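PDB 3S9V: abietadiene synthase, chloroplastic, which belongs to the terpene synthase family of plant enzymes and is built mainly from alpha-helices, with a metal-binding terpene synthase domain toward its C-terminal end. Local coordinates for residues K422-K427 / Q755-Q760; V605-Q609 / V637-T643; F670-M674 / V747-A751; L680-T684 / V719-M723. All blocks are in the same frame, centred on the assembly; numbering follows the deposited sequence.

In the fold
All four contacts lie in the C-terminal half of the chain, which is mainly helical. Helix 741-757 serves both interaction 1 and interaction 3, whose centres are 15 Å apart; Phe748 of the latter packs on Trp425 and His426 of the former. Helix 669-693 links interaction 3 with interaction 4, about 14 Å away between centres. Interactions 2 and 3, about 13 Å apart by centres, meet where Met674 and Leu671 reach Leu641 and Gly642 beside a helix break. Judged from sequence, Asn682 in 680-684 probably begins the NSE/DTE motif of class I terpene synthases; it touches both Ile639 of interaction 2 and Tyr758 of interaction 1.

Interaction 1 of 4, residues K422-K427 / Q755-Q760; sequences KYPWHK and QLFYMQ
Met759, in the turn after helix 741-757, meets Lys427, Tyr423 and the backbone of Lys422. Its CG lies between its own N and carbonyl carbon (chi1 65°), and a bend at the last torsion brings CE to 3.4 Å from Lys422 O. The extended chain of Lys427 crosses the methionine at about a right angle, with NZ 3.6 Å from Met759 CB. Met759 SD stands obliquely beside the Tyr423 ring, 3.9 Å from its CE1, a Met-aromatic contact. Leu756 CD1 touches the same Tyr423 CE1 at 3.7 Å. In this mainly helical terpene synthase the contact ties the loop between helices 413-422 and 430-440 to the C-terminal end of helix 741-757. The tight part is at that helix end, where Gln755 and Leu756 are buried: His426 O lies 3.0 Å from Gln755 CB, and Leu756 CD1 rests 3.6 Å from Lys427 O. No hydrogen bond crosses between the segments. His426 NE2 turns instead to Asn731, and Tyr423 OH to His775. The looser, solvent side carries Lys422, salt-bridged to Glu771, and the poorly ordered Gln760, which barely grazes Lys427.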
loop_
_atom_site.group_PDB
_atom_site.type_symbol
_atom_site.label_atom_id
_atom_site.label_comp_id
_atom_site.label_asym_id
_atom_site.label_seq_id
_atom_site.Cartn_x
_atom_site.Cartn_y
_atom_site.Cartn_z
ATOM N N LYS A 422 10.733 1.586 -6.720
ATOM C CA LYS A 422 10.818 1.661 -8.171
ATOM C C LYS A 422 9.463 1.960 -8.813
ATOM O O LYS A 422 9.392 2.660 -9.821
ATOM C CB LYS A 422 11.395 0.360 -8.736
ATOM C CG LYS A 422 11.785 0.441 -10.200
ATOM C CD LYS A 422 12.418 -0.858 -10.661
ATOM C CE LYS A 422 12.845 -0.785 -12.116
ATOM N NZ LYS A 422 13.452 -2.072 -12.563
ATOM N N TYR A 423 8.389 1.440 -8.225
ATOM C CA TYR A 423 7.045 1.668 -8.753
ATOM C C TYR A 423 6.120 2.363 -7.750
ATOM O O TYR A 423 5.173 1.753 -7.231
ATOM C CB TYR A 423 6.430 0.339 -9.194
ATOM C CG TYR A 423 7.234 -0.355 -10.272
ATOM C CD1 TYR A 423 7.352 0.200 -11.546
ATOM C CD2 TYR A 423 7.912 -1.544 -10.004
ATOM C CE1 TYR A 423 8.132 -0.407 -12.532
ATOM C CE2 TYR A 423 8.696 -2.161 -10.983
ATOM C CZ TYR A 423 8.803 -1.587 -12.244
ATOM O OH TYR A 423 9.585 -2.187 -13.206
ATOM N N PRO A 424 6.391 3.652 -7.461
ATOM C CA PRO A 424 5.596 4.453 -6.524
ATOM C C PRO A 424 4.171 4.626 -7.035
ATOM O O PRO A 424 3.839 4.203 -8.139
ATOM C CB PRO A 424 6.323 5.799 -6.495
ATOM C CG PRO A 424 7.706 5.470 -6.896
ATOM C CD PRO A 424 7.522 4.441 -7.974
ATOM N N TRP A 425 3.355 5.271 -6.210
ATOM C CA TRP A 425 1.955 5.570 -6.490
ATOM C C TRP A 425 1.636 5.859 -7.970
ATOM O O TRP A 425 0.900 5.121 -8.626
ATOM C CB TRP A 425 1.561 6.769 -5.617
ATOM C CG TRP A 425 0.182 7.322 -5.815
ATOM C CD1 TRP A 425 -0.138 8.608 -6.125
ATOM C CD2 TRP A 425 -1.060 6.632 -5.639
ATOM N NE1 TRP A 425 -1.503 8.769 -6.149
ATOM C CE2 TRP A 425 -2.094 7.570 -5.856
ATOM C CE3 TRP A 425 -1.399 5.310 -5.315
ATOM C CZ2 TRP A 425 -3.444 7.234 -5.762
ATOM C CZ3 TRP A 425 -2.746 4.975 -5.218
ATOM C CH2 TRP A 425 -3.752 5.936 -5.443
ATOM N N HIS A 426 2.207 6.929 -8.497
ATOM C CA HIS A 426 1.940 7.324 -9.872
ATOM C C HIS A 426 2.452 6.403 -10.972
ATOM O O HIS A 426 2.246 6.692 -12.146
ATOM C CB HIS A 426 2.471 8.741 -10.098
ATOM C CG HIS A 426 1.773 9.777 -9.274
ATOM N ND1 HIS A 426 2.436 10.826 -8.674
ATOM C CD2 HIS A 426 0.468 9.924 -8.950
ATOM C CE1 HIS A 426 1.570 11.573 -8.013
ATOM N NE2 HIS A 426 0.368 11.048 -8.164
ATOM N N LYS A 427 3.103 5.304 -10.602
ATOM C CA LYS A 427 3.644 4.363 -11.578
ATOM C C LYS A 427 3.211 2.939 -11.280
ATOM O O LYS A 427 3.627 2.006 -11.965
ATOM C CB LYS A 427 5.174 4.391 -11.579
ATOM C CG LYS A 427 5.804 5.721 -11.898
ATOM C CD LYS A 427 7.312 5.574 -11.921
ATOM C CE LYS A 427 8.000 6.909 -12.084
ATOM N NZ LYS A 427 9.480 6.743 -12.124
ATOM N N GLN A 755 3.031 7.330 -16.996
ATOM C CA GLN A 755 4.120 7.505 -16.057
ATOM C C GLN A 755 4.963 6.222 -16.047
ATOM O O GLN A 755 6.180 6.274 -15.907
ATOM C CB GLN A 755 3.575 7.779 -14.655
ATOM C CG GLN A 755 2.975 9.162 -14.467
ATOM C CD GLN A 755 3.959 10.256 -14.795
ATOM O OE1 GLN A 755 5.116 10.195 -14.397
ATOM N NE2 GLN A 755 3.504 11.270 -15.515
ATOM N N LEU A 756 4.309 5.072 -16.210
ATOM C CA LEU A 756 5.011 3.790 -16.215
ATOM C C LEU A 756 5.782 3.539 -17.518
ATOM O O LEU A 756 6.960 3.181 -17.493
ATOM C CB LEU A 756 4.029 2.638 -15.974
ATOM C CG LEU A 756 4.649 1.231 -15.971
ATOM C CD1 LEU A 756 5.617 1.086 -14.800
ATOM C CD2 LEU A 756 3.557 0.185 -15.874
ATOM N N PHE A 757 5.129 3.736 -18.656
ATOM C CA PHE A 757 5.798 3.498 -19.922
ATOM C C PHE A 757 6.966 4.432 -20.174
ATOM O O PHE A 757 7.947 4.034 -20.788
ATOM C CB PHE A 757 4.812 3.607 -21.092
ATOM C CG PHE A 757 3.923 2.406 -21.261
ATOM C CD1 PHE A 757 3.044 2.329 -22.336
ATOM C CD2 PHE A 757 3.964 1.352 -20.356
ATOM C CE1 PHE A 757 2.218 1.220 -22.507
ATOM C CE2 PHE A 757 3.146 0.243 -20.518
ATOM C CZ PHE A 757 2.270 0.178 -21.598
ATOM N N TYR A 758 6.865 5.670 -19.705
ATOM C CA TYR A 758 7.922 6.649 -19.929
ATOM C C TYR A 758 8.636 7.065 -18.654
ATOM O O TYR A 758 9.158 8.173 -18.563
ATOM C CB TYR A 758 7.336 7.887 -20.616
ATOM C CG TYR A 758 6.696 7.586 -21.950
ATOM C CD1 TYR A 758 7.468 7.416 -23.102
ATOM C CD2 TYR A 758 5.316 7.429 -22.057
ATOM C CE1 TYR A 758 6.874 7.093 -24.333
ATOM C CE2 TYR A 758 4.716 7.107 -23.267
ATOM C CZ TYR A 758 5.494 6.940 -24.401
ATOM O OH TYR A 758 4.878 6.615 -25.589
ATOM N N MET A 759 8.669 6.170 -17.676
ATOM C CA MET A 759 9.319 6.470 -16.409
ATOM C C MET A 759 10.824 6.682 -16.545
ATOM O O MET A 759 11.460 6.198 -17.485
ATOM C CB MET A 759 9.043 5.356 -15.388
ATOM C CG MET A 759 9.638 3.997 -15.723
ATOM S SD MET A 759 9.173 2.752 -14.489
ATOM C CE MET A 759 10.192 3.264 -13.098
ATOM N N GLN A 760 11.376 7.424 -15.593
ATOM C CA GLN A 760 12.802 7.713 -15.556
ATOM C C GLN A 760 13.549 6.401 -15.323
ATOM O O GLN A 760 13.461 5.809 -14.244
ATOM C CB GLN A 760 13.098 8.696 -14.418
ATOM C CG GLN A 760 14.528 9.194 -14.381
ATOM C CD GLN A 760 14.889 9.983 -15.621
ATOM O OE1 GLN A 760 14.316 11.041 -15.886
ATOM N NE2 GLN A 760 15.840 9.469 -16.392
#

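Interaction 2 of 4, residues V605-Q609 / V637-T643; sequences VWKVQ and VSIALGT
The side-chain amide of Gln609 is gripped at both ends by the 637-643 segment. Thr643 OG1 donates to Gln609 OE1 in the carbonyl plane, on a lone pair, with a short modelled separation of 2.5 Å. A water donates to the same Gln609 OE1 at 2.8 Å and accepts from Thr643 N at 3.2 Å. At the other end Gln609 NE2 donates to Val637 O over 3.1 Å, approaching 32° out of that carbonyl's plane. These bonds leave the amide little freedom to rotate. It reaches them because the chain, with CG anti to the backbone N (chi1 -174°), bends at the next torsion. Ala640, with positive phi, sits against the amide, its CA 3.4 Å from Gln609 OE1. Beside this polar knot, Thr643 CG2 lies over the six-membered ring of Trp606 in a CH-pi contact, 3.9 Å from the centroid. The same methyl packs on Val605 CG1, and Val608 CG1 meets Val637 CG1. In the second shell, Arg666 NH1 bonds both Thr643 OG1 and Val605 O, while Phe579 and Phe583 meet Trp606 edge-to-face. The segment 637-643 is consistent with the helix G break of class I terpene synthases: helix 599-621 lies alongside the junction of helices 628-638 and 641-648, and helix 521-541 packs on Trp606 and Ala640.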
loop_
_atom_site.group_PDB
_atom_site.type_symbol
_atom_site.label_atom_id
_atom_site.label_comp_id
_atom_site.label_asym_id
_atom_site.label_seq_id
_atom_site.Cartn_x
_atom_site.Cartn_y
_atom_site.Cartn_z
ATOM N N VAL A 605 -15.420 14.090 -30.565
ATOM C CA VAL A 605 -14.232 13.688 -29.823
ATOM C C VAL A 605 -13.060 13.678 -30.796
ATOM O O VAL A 605 -12.012 14.270 -30.519
ATOM C CB VAL A 605 -14.373 12.277 -29.210
ATOM C CG1 VAL A 605 -13.015 11.799 -28.652
ATOM C CG2 VAL A 605 -15.422 12.294 -28.112
ATOM N N TRP A 606 -13.253 13.018 -31.940
ATOM C CA TRP A 606 -12.211 12.925 -32.963
ATOM C C TRP A 606 -11.923 14.259 -33.660
ATOM O O TRP A 606 -10.783 14.529 -34.048
ATOM C CB TRP A 606 -12.573 11.849 -34.004
ATOM C CG TRP A 606 -12.233 10.454 -33.543
ATOM C CD1 TRP A 606 -13.106 9.482 -33.161
ATOM C CD2 TRP A 606 -10.919 9.920 -33.334
ATOM N NE1 TRP A 606 -12.420 8.375 -32.717
ATOM C CE2 TRP A 606 -11.076 8.618 -32.812
ATOM C CE3 TRP A 606 -9.621 10.421 -33.532
ATOM C CZ2 TRP A 606 -9.980 7.800 -32.480
ATOM C CZ3 TRP A 606 -8.529 9.610 -33.200
ATOM C CH2 TRP A 606 -8.721 8.311 -32.678
ATOM N N LYS A 607 -12.951 15.090 -33.811
ATOM C CA LYS A 607 -12.784 16.394 -34.447
ATOM C C LYS A 607 -11.663 17.160 -33.753
ATOM O O LYS A 607 -10.737 17.634 -34.400
ATOM C CB LYS A 607 -14.085 17.199 -34.362
ATOM C CG LYS A 607 -13.955 18.667 -34.770
ATOM C CD LYS A 607 -15.255 19.419 -34.528
ATOM C CE LYS A 607 -15.095 20.922 -34.737
ATOM N NZ LYS A 607 -14.641 21.253 -36.119
ATOM N N VAL A 608 -11.745 17.262 -32.430
ATOM C CA VAL A 608 -10.741 17.987 -31.656
ATOM C C VAL A 608 -9.376 17.309 -31.698
ATOM O O VAL A 608 -8.344 17.979 -31.730
ATOM C CB VAL A 608 -11.201 18.158 -30.186
ATOM C CG1 VAL A 608 -10.118 18.853 -29.359
ATOM C CG2 VAL A 608 -12.496 18.979 -30.152
ATOM N N GLN A 609 -9.375 15.981 -31.712
ATOM C CA GLN A 609 -8.131 15.221 -31.756
ATOM C C GLN A 609 -7.383 15.453 -33.074
ATOM O O GLN A 609 -6.169 15.704 -33.080
ATOM C CB GLN A 609 -8.414 13.728 -31.603
ATOM C CG GLN A 609 -7.159 12.881 -31.486
ATOM C CD GLN A 609 -6.363 13.240 -30.248
ATOM O OE1 GLN A 609 -6.880 13.180 -29.134
ATOM N NE2 GLN A 609 -5.101 13.619 -30.433
ATOM N N VAL A 637 -3.436 17.727 -25.796
ATOM C CA VAL A 637 -4.516 17.072 -26.520
ATOM C C VAL A 637 -3.989 16.100 -27.580
ATOM O O VAL A 637 -4.518 15.001 -27.742
ATOM C CB VAL A 637 -5.436 18.113 -27.202
ATOM C CG1 VAL A 637 -6.456 17.411 -28.055
ATOM C CG2 VAL A 637 -6.133 18.962 -26.146
ATOM N N SER A 638 -2.937 16.497 -28.290
ATOM C CA SER A 638 -2.373 15.638 -29.329
ATOM C C SER A 638 -1.875 14.312 -28.759
ATOM O O SER A 638 -1.819 13.322 -29.479
ATOM C CB SER A 638 -1.219 16.336 -30.055
ATOM O OG SER A 638 -0.064 16.362 -29.242
ATOM N N ILE A 639 -1.512 14.294 -27.478
ATOM C CA ILE A 639 -1.029 13.067 -26.849
ATOM C C ILE A 639 -2.133 11.996 -26.884
ATOM O O ILE A 639 -1.882 10.820 -26.656
ATOM C CB ILE A 639 -0.519 13.348 -25.385
ATOM C CG1 ILE A 639 0.277 12.149 -24.874
ATOM C CG2 ILE A 639 -1.676 13.704 -24.460
ATOM C CD1 ILE A 639 1.509 11.821 -25.724
ATOM N N ALA A 640 -3.355 12.439 -27.173
ATOM C CA ALA A 640 -4.538 11.588 -27.338
ATOM C C ALA A 640 -5.126 10.780 -26.184
ATOM O O ALA A 640 -6.001 9.946 -26.415
ATOM C CB ALA A 640 -4.325 10.663 -28.536
ATOM N N LEU A 641 -4.688 11.015 -24.955
ATOM C CA LEU A 641 -5.252 10.270 -23.833
ATOM C C LEU A 641 -6.721 10.645 -23.629
ATOM O O LEU A 641 -7.550 9.792 -23.302
ATOM C CB LEU A 641 -4.459 10.542 -22.554
ATOM C CG LEU A 641 -2.973 10.180 -22.661
ATOM C CD1 LEU A 641 -2.288 10.459 -21.338
ATOM C CD2 LEU A 641 -2.825 8.712 -23.053
ATOM N N GLY A 642 -7.044 11.920 -23.836
ATOM C CA GLY A 642 -8.416 12.356 -23.667
ATOM C C GLY A 642 -9.385 11.583 -24.557
ATOM O O GLY A 642 -10.449 11.166 -24.106
ATOM N N THR A 643 -9.008 11.400 -25.821
ATOM C CA THR A 643 -9.821 10.693 -26.820
ATOM C C THR A 643 -10.134 9.257 -26.394
ATOM O O THR A 643 -11.287 8.809 -26.467
ATOM C CB THR A 643 -9.093 10.692 -28.191
ATOM O OG1 THR A 643 -9.058 12.030 -28.689
ATOM C CG2 THR A 643 -9.794 9.777 -29.209
HETATM O O HOH W 1 -7.056 13.854 -26.381
#

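Interaction 3 of 4, residues F670-M674 / V747-A751; sequences FLQLM and VFETA
Phe670, Leu671 and Met674 form a buried, largely apolar seam with Val747, Thr750 and Ala751, joining helix 669-693 to helix 741-757. The two short helical segments run nearly parallel, with 9° between their directions and their axes 9.5 Å apart at closest approach. Val747 is the centre of the seam. Its CG1 lies over the middle of the Phe670 ring in a CH-pi contact, 3.5 Å from the centroid and 8° off the ring normal. With CG1 anti to the backbone N (chi1 177°), the valine presents this methyl to the ring while CG2 lies 4.2 Å from Leu671 CD1. Val747 CG1 also touches Met674 CB at 3.9 Å, so one branched side chain packs against three residues of the facing helix. Met674 continues the seam one turn on. Its SD comes 3.4 Å from Val747 O and 4.0 Å from Thr750 CG2, and its CG meets Ala751 CB at 4.1 Å. The methyl of Ala751 takes little room, and here the backbones come close: the CA atoms of Met674 and Ala751 are 5.2 Å apart. Thr750 OG1 is turned to its own helix, bonding Leu746 O, and to Tyr527 OH. The flanks are closed by other helices, Leu730 of helix 712-736 meeting Phe670 and Leu641 of helix 641-648 meeting Met674. Near-parallel helices packed through such a core fit the all-alpha bundle of the class I terpene synthase fold, to which helix 669-693 belongs.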
loop_
_atom_site.group_PDB
_atom_site.type_symbol
_atom_site.label_atom_id
_atom_site.label_comp_id
_atom_site.label_asym_id
_atom_site.label_seq_id
_atom_site.Cartn_x
_atom_site.Cartn_y
_atom_site.Cartn_z
ATOM N N PHE A 670 -9.817 17.961 -14.651
ATOM C CA PHE A 670 -9.427 16.567 -14.439
ATOM C C PHE A 670 -8.814 15.945 -15.695
ATOM O O PHE A 670 -7.670 15.488 -15.675
ATOM C CB PHE A 670 -10.657 15.774 -13.975
ATOM C CG PHE A 670 -10.344 14.419 -13.396
ATOM C CD1 PHE A 670 -9.100 14.143 -12.850
ATOM C CD2 PHE A 670 -11.321 13.423 -13.372
ATOM C CE1 PHE A 670 -8.824 12.896 -12.288
ATOM C CE2 PHE A 670 -11.057 12.178 -12.812
ATOM C CZ PHE A 670 -9.803 11.913 -12.268
ATOM N N LEU A 671 -9.565 15.946 -16.792
ATOM C CA LEU A 671 -9.075 15.379 -18.044
ATOM C C LEU A 671 -7.879 16.171 -18.590
ATOM O O LEU A 671 -6.969 15.598 -19.181
ATOM C CB LEU A 671 -10.189 15.365 -19.091
ATOM C CG LEU A 671 -9.965 14.424 -20.283
ATOM C CD1 LEU A 671 -10.350 13.002 -19.869
ATOM C CD2 LEU A 671 -10.809 14.865 -21.472
ATOM N N GLN A 672 -7.891 17.484 -18.399
ATOM C CA GLN A 672 -6.805 18.332 -18.873
ATOM C C GLN A 672 -5.484 17.982 -18.198
ATOM O O GLN A 672 -4.443 17.915 -18.854
ATOM C CB GLN A 672 -7.149 19.812 -18.643
ATOM C CG GLN A 672 -8.381 20.270 -19.424
ATOM C CD GLN A 672 -8.811 21.696 -19.113
ATOM O OE1 GLN A 672 -8.569 22.207 -18.021
ATOM N NE2 GLN A 672 -9.475 22.337 -20.070
ATOM N N LEU A 673 -5.529 17.743 -16.891
ATOM C CA LEU A 673 -4.331 17.389 -16.141
ATOM C C LEU A 673 -3.770 16.038 -16.583
ATOM O O LEU A 673 -2.554 15.841 -16.630
ATOM C CB LEU A 673 -4.640 17.362 -14.645
ATOM C CG LEU A 673 -4.651 18.720 -13.935
ATOM C CD1 LEU A 673 -5.217 18.555 -12.537
ATOM C CD2 LEU A 673 -3.245 19.277 -13.873
ATOM N N MET A 674 -4.668 15.111 -16.893
ATOM C CA MET A 674 -4.285 13.780 -17.338
ATOM C C MET A 674 -3.490 13.945 -18.617
ATOM O O MET A 674 -2.395 13.401 -18.760
ATOM C CB MET A 674 -5.534 12.923 -17.607
ATOM C CG MET A 674 -5.249 11.596 -18.307
ATOM S SD MET A 674 -6.729 10.848 -19.059
ATOM C CE MET A 674 -6.931 11.962 -20.425
ATOM N N VAL A 747 -9.650 7.964 -16.013
ATOM C CA VAL A 747 -8.856 9.166 -16.161
ATOM C C VAL A 747 -7.497 9.063 -15.470
ATOM O O VAL A 747 -6.460 9.290 -16.092
ATOM C CB VAL A 747 -9.602 10.394 -15.608
ATOM C CG1 VAL A 747 -8.707 11.637 -15.700
ATOM C CG2 VAL A 747 -10.874 10.622 -16.398
ATOM N N PHE A 748 -7.510 8.697 -14.189
ATOM C CA PHE A 748 -6.290 8.606 -13.387
ATOM C C PHE A 748 -5.335 7.472 -13.777
ATOM O O PHE A 748 -4.117 7.638 -13.766
ATOM C CB PHE A 748 -6.674 8.476 -11.907
ATOM C CG PHE A 748 -5.527 8.681 -10.964
ATOM C CD1 PHE A 748 -4.983 9.941 -10.775
ATOM C CD2 PHE A 748 -4.981 7.608 -10.271
ATOM C CE1 PHE A 748 -3.912 10.130 -9.913
ATOM C CE2 PHE A 748 -3.906 7.791 -9.408
ATOM C CZ PHE A 748 -3.377 9.050 -9.230
ATOM N N GLU A 749 -5.887 6.312 -14.111
ATOM C CA GLU A 749 -5.067 5.169 -14.498
ATOM C C GLU A 749 -4.415 5.386 -15.854
ATOM O O GLU A 749 -3.307 4.908 -16.102
ATOM C CB GLU A 749 -5.910 3.898 -14.541
ATOM C CG GLU A 749 -6.491 3.482 -13.196
ATOM C CD GLU A 749 -5.428 3.271 -12.136
ATOM O OE1 GLU A 749 -4.365 2.706 -12.461
ATOM O OE2 GLU A 749 -5.660 3.661 -10.974
ATOM N N THR A 750 -5.107 6.092 -16.742
ATOM C CA THR A 750 -4.545 6.359 -18.052
ATOM C C THR A 750 -3.293 7.226 -17.859
ATOM O O THR A 750 -2.286 7.006 -18.523
ATOM C CB THR A 750 -5.577 7.046 -18.987
ATOM O OG1 THR A 750 -6.606 6.107 -19.339
ATOM C CG2 THR A 750 -4.913 7.527 -20.255
ATOM N N ALA A 751 -3.339 8.191 -16.938
ATOM C CA ALA A 751 -2.161 9.029 -16.678
ATOM C C ALA A 751 -1.035 8.151 -16.108
ATOM O O ALA A 751 0.126 8.291 -16.489
ATOM C CB ALA A 751 -2.503 10.166 -15.686
#

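Interaction 4 of 4, residues L680-T684 / V719-M723; sequences LVNDT and VYSVM
Leu680 overlaps three residues of the facing helix: its CD1 lies 3.8 Å from Val722 CG1 and 4.0 Å from Met723 CB, and its CD2 is 4.1 Å from Val719 CG1. One helical turn further on, the side chains of Thr684 and Val719 lie alongside each other, pointing in opposite directions, with Thr684 CG2 only 3.3 Å from Val719 CG1, tighter than usual for two carbons. Thr684 OG1, held between its own N and carbonyl carbon (chi1 56°), faces back to its helix, where Leu680 O and Val681 O compete for its proton. The ring of Tyr720 comes round to the same threonine, with CE2 3.4 Å from Thr684 OG1, although the CB of Tyr720 is directed away from helix 669-693. Met723, bent at its last torsion, sets SD 3.6 Å from Val681 CB. No hydrogen bond crosses between the segments; the touching atoms are mostly carbon. Asn682, directed away from this interface, probably begins the NSE/DTE motif of class I terpene synthases, judged from sequence. Segments 680-684 and 719-723, on helices 669-693 and 712-736, run antiparallel, with 162° between their directions; helix 741-757 closes one flank, with Gln755 on both Val681 and Met723, and helix 699-706 packs on Leu680 and Thr684.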
loop_
_atom_site.group_PDB
_atom_site.type_symbol
_atom_site.label_atom_id
_atom_site.label_comp_id
_atom_site.label_asym_id
_atom_site.label_seq_id
_atom_site.Cartn_x
_atom_site.Cartn_y
_atom_site.Cartn_z
ATOM N N LEU A 680 3.916 15.592 -20.885
ATOM C CA LEU A 680 5.214 15.932 -20.311
ATOM C C LEU A 680 6.131 14.744 -20.027
ATOM O O LEU A 680 7.335 14.818 -20.289
ATOM C CB LEU A 680 5.030 16.754 -19.028
ATOM C CG LEU A 680 4.286 18.089 -19.171
ATOM C CD1 LEU A 680 4.310 18.842 -17.849
ATOM C CD2 LEU A 680 4.942 18.925 -20.250
ATOM N N VAL A 681 5.589 13.655 -19.488
ATOM C CA VAL A 681 6.441 12.511 -19.200
ATOM C C VAL A 681 6.964 11.965 -20.519
ATOM O O VAL A 681 8.139 11.631 -20.637
ATOM C CB VAL A 681 5.692 11.397 -18.427
ATOM C CG1 VAL A 681 4.701 10.675 -19.332
ATOM C CG2 VAL A 681 6.706 10.418 -17.844
ATOM N N ASN A 682 6.082 11.913 -21.513
ATOM C CA ASN A 682 6.418 11.429 -22.846
ATOM C C ASN A 682 7.525 12.280 -23.474
ATOM O O ASN A 682 8.476 11.749 -24.053
ATOM C CB ASN A 682 5.157 11.459 -23.723
ATOM C CG ASN A 682 5.399 10.951 -25.140
ATOM O OD1 ASN A 682 6.131 11.563 -25.913
ATOM N ND2 ASN A 682 4.772 9.827 -25.486
ATOM N N ASP A 683 7.404 13.600 -23.334
ATOM C CA ASP A 683 8.363 14.549 -23.905
ATOM C C ASP A 683 9.732 14.586 -23.227
ATOM O O ASP A 683 10.756 14.651 -23.904
ATOM C CB ASP A 683 7.759 15.962 -23.914
ATOM C CG ASP A 683 6.928 16.242 -25.161
ATOM O OD1 ASP A 683 6.337 15.299 -25.733
ATOM O OD2 ASP A 683 6.852 17.417 -25.565
ATOM N N THR A 684 9.762 14.560 -21.900
ATOM C CA THR A 684 11.036 14.590 -21.192
ATOM C C THR A 684 11.876 13.373 -21.571
ATOM O O THR A 684 13.104 13.397 -21.486
ATOM C CB THR A 684 10.833 14.585 -19.669
ATOM O OG1 THR A 684 10.056 13.438 -19.297
ATOM C CG2 THR A 684 10.123 15.851 -19.220
ATOM N N VAL A 719 10.608 21.063 -16.296
ATOM C CA VAL A 719 9.492 20.323 -16.865
ATOM C C VAL A 719 9.074 19.180 -15.934
ATOM O O VAL A 719 7.894 18.842 -15.858
ATOM C CB VAL A 719 9.851 19.764 -18.249
ATOM C CG1 VAL A 719 8.763 18.821 -18.729
ATOM C CG2 VAL A 719 10.019 20.912 -19.230
ATOM N N TYR A 720 10.040 18.594 -15.229
ATOM C CA TYR A 720 9.752 17.520 -14.279
ATOM C C TYR A 720 8.995 18.117 -13.103
ATOM O O TYR A 720 8.170 17.457 -12.468
ATOM C CB TYR A 720 11.049 16.892 -13.759
ATOM C CG TYR A 720 11.710 15.930 -14.713
ATOM C CD1 TYR A 720 13.100 15.877 -14.825
ATOM C CD2 TYR A 720 10.950 15.063 -15.498
ATOM C CE1 TYR A 720 13.717 14.985 -15.698
ATOM C CE2 TYR A 720 11.558 14.166 -16.373
ATOM C CZ TYR A 720 12.941 14.134 -16.471
ATOM O OH TYR A 720 13.544 13.261 -17.347
ATOM N N SER A 721 9.294 19.376 -12.811
ATOM C CA SER A 721 8.652 20.077 -11.708
ATOM C C SER A 721 7.181 20.341 -12.033
ATOM O O SER A 721 6.302 20.100 -11.205
ATOM C CB SER A 721 9.378 21.396 -11.439
ATOM O OG SER A 721 8.935 21.968 -10.223
ATOM N N VAL A 722 6.925 20.837 -13.240
ATOM C CA VAL A 722 5.564 21.117 -13.690
ATOM C C VAL A 722 4.747 19.823 -13.697
ATOM O O VAL A 722 3.601 19.795 -13.240
ATOM C CB VAL A 722 5.561 21.721 -15.119
ATOM C CG1 VAL A 722 4.133 21.949 -15.598
ATOM C CG2 VAL A 722 6.323 23.025 -15.129
ATOM N N MET A 723 5.351 18.750 -14.203
ATOM C CA MET A 723 4.682 17.458 -14.276
ATOM C C MET A 723 4.289 17.023 -12.886
ATOM O O MET A 723 3.151 16.627 -12.651
ATOM C CB MET A 723 5.606 16.413 -14.900
ATOM C CG MET A 723 4.932 15.080 -15.232
ATOM S SD MET A 723 6.140 13.864 -15.861
ATOM C CE MET A 723 6.678 13.163 -14.342
#